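PDB 6ATY: venom protein 51.1 from Lychas mucronatus, which is probably a neurotoxin that decreases the action potential of myelinated nerves, a small secreted scorpion venom peptide dense in disulfides. Local coordinates for residues 9-14 with 28-33. Numbering follows the deposited sequence.
Sequences CSPSID and GYCSGD
The disulfide between C9 and C30 ties the loop 9-14 to strand 27-31 of this cystine-stabilised alpha/beta fold, in which helix 16-22 is held against a three-stranded antiparallel sheet by two further bridges, C16-C35 and C20-C37. The C9 SG to C30 SG bond is 2.0 Å long and has a chi3 of 87°, close to the relaxed value for a disulfide. The sulfur of C30 stands anti to its own backbone N (chi1 -168°), which directs it off the edge strand at the loop. Apolar contact around the bridge is slight: P11 lays its ring CD 3.7 Å from C30 SG. A carbonyl oxygen, G32 O, also lies 3.5 Å from P11 CD.

Backbone contacts join C9, just after strand 3-8, to D33. C9 N donates to D33 O at 3.1 Å, well above the carbonyl plane, while D33 CA approaches C9 O in a CA-H...O contact. The D33 carboxylate forms a salt bridge with K8.

Farther along the loop, D14 reaches the edge strand with its carboxylate. OD1 accepts from C16 N, whereas OD2 takes a nearly straight bond (165°) from C30 N at 2.8 Å, met from above the carboxylate plane. A water donates to both D14 OD2 and C30 O, the latter at 2.9 Å.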
loop_
_atom_site.group_PDB
_atom_site.type_symbol
_atom_site.label_atom_id
_atom_site.label_comp_id
_atom_site.label_asym_id
_atom_site.label_seq_id
_atom_site.Cartn_x
_atom_site.Cartn_y
_atom_site.Cartn_z
ATOM N N CYS A 9 3.014 6.734 -3.259
ATOM C CA CYS A 9 2.848 5.772 -4.354
ATOM C C CYS A 9 2.167 6.427 -5.557
ATOM O O CYS A 9 1.616 7.518 -5.461
ATOM C CB CYS A 9 2.033 4.567 -3.901
ATOM S SG CYS A 9 0.413 5.001 -3.239
ATOM N N SER A 10 2.181 5.711 -6.669
ATOM C CA SER A 10 1.371 6.065 -7.846
ATOM C C SER A 10 0.588 4.832 -8.273
ATOM O O SER A 10 1.162 3.759 -8.425
ATOM C CB SER A 10 2.273 6.519 -9.002
ATOM O OG SER A 10 1.571 6.505 -10.258
ATOM N N PRO A 11 -0.718 5.001 -8.580
ATOM C CA PRO A 11 -1.458 3.903 -9.138
ATOM C C PRO A 11 -0.906 3.322 -10.416
ATOM O O PRO A 11 -1.131 2.125 -10.685
ATOM C CB PRO A 11 -2.845 4.511 -9.374
ATOM C CG PRO A 11 -2.970 5.507 -8.284
ATOM C CD PRO A 11 -1.610 6.149 -8.322
ATOM N N SER A 12 -0.152 4.118 -11.165
ATOM C CA SER A 12 0.382 3.682 -12.445
ATOM C C SER A 12 1.561 2.719 -12.328
ATOM O O SER A 12 1.892 2.006 -13.302
ATOM C CB SER A 12 0.759 4.909 -13.308
ATOM O OG SER A 12 -0.431 5.558 -13.746
ATOM N N ILE A 13 2.212 2.721 -11.177
ATOM C CA ILE A 13 3.262 1.791 -10.854
ATOM C C ILE A 13 3.161 1.489 -9.356
ATOM O O ILE A 13 3.945 1.927 -8.531
ATOM C CB ILE A 13 4.664 2.257 -11.350
ATOM C CG1 ILE A 13 5.791 1.319 -10.902
ATOM C CG2 ILE A 13 4.957 3.686 -10.937
ATOM C CD1 ILE A 13 5.561 -0.117 -11.256
ATOM N N ASP A 14 2.123 0.735 -9.036
ATOM C CA ASP A 14 1.654 0.567 -7.662
ATOM C C ASP A 14 2.436 -0.534 -6.994
ATOM O O ASP A 14 2.213 -1.749 -7.239
ATOM C CB ASP A 14 0.155 0.297 -7.658
ATOM C CG ASP A 14 -0.439 0.104 -6.278
ATOM O OD1 ASP A 14 0.308 -0.024 -5.249
ATOM O OD2 ASP A 14 -1.720 0.093 -6.228
ATOM N N GLY A 28 -2.175 -4.702 -0.443
ATOM C CA GLY A 28 -2.116 -3.231 -0.406
ATOM C C GLY A 28 -2.324 -2.657 -1.788
ATOM O O GLY A 28 -2.209 -3.386 -2.769
ATOM N N TYR A 29 -2.624 -1.365 -1.847
ATOM C CA TYR A 29 -2.880 -0.677 -3.107
ATOM C C TYR A 29 -2.689 0.824 -2.861
ATOM O O TYR A 29 -2.764 1.295 -1.728
ATOM C CB TYR A 29 -4.314 -0.928 -3.598
ATOM C CG TYR A 29 -5.356 -0.393 -2.645
ATOM C CD1 TYR A 29 -5.711 -1.123 -1.511
ATOM C CD2 TYR A 29 -5.952 0.845 -2.825
ATOM C CE1 TYR A 29 -6.655 -0.655 -0.603
ATOM C CE2 TYR A 29 -6.905 1.332 -1.899
ATOM C CZ TYR A 29 -7.232 0.557 -0.785
ATOM O OH TYR A 29 -8.192 0.969 0.156
ATOM N N CYS A 30 -2.417 1.524 -3.936
ATOM C CA CYS A 30 -2.237 2.940 -3.939
ATOM C C CYS A 30 -3.625 3.565 -4.143
ATOM O O CYS A 30 -4.265 3.372 -5.170
ATOM C CB CYS A 30 -1.310 3.360 -5.053
ATOM S SG CYS A 30 -0.781 5.073 -4.895
ATOM N N SER A 31 -3.902 4.561 -2.976
ATOM C CA SER A 31 -5.088 5.390 -3.143
ATOM C C SER A 31 -4.704 6.832 -3.188
ATOM O O SER A 31 -4.192 7.353 -2.209
ATOM C CB SER A 31 -6.086 5.149 -2.042
ATOM O OG SER A 31 -7.240 5.941 -2.290
ATOM N N GLY A 32 -4.999 7.479 -4.321
ATOM C CA GLY A 32 -4.523 8.816 -4.614
ATOM C C GLY A 32 -3.007 8.786 -4.752
ATOM O O GLY A 32 -2.467 8.477 -5.825
ATOM N N ASP A 33 -2.319 9.092 -3.658
ATOM C CA ASP A 33 -0.871 8.952 -3.652
ATOM C C ASP A 33 -0.317 8.357 -2.373
ATOM O O ASP A 33 0.837 8.542 -2.104
ATOM C CB ASP A 33 -0.177 10.294 -3.986
ATOM C CG ASP A 33 -0.176 11.288 -2.818
ATOM O OD1 ASP A 33 -0.966 11.144 -1.849
ATOM O OD2 ASP A 33 0.665 12.218 -2.857
HETATM O O HOH W 1 -3.719 1.633 -7.399
#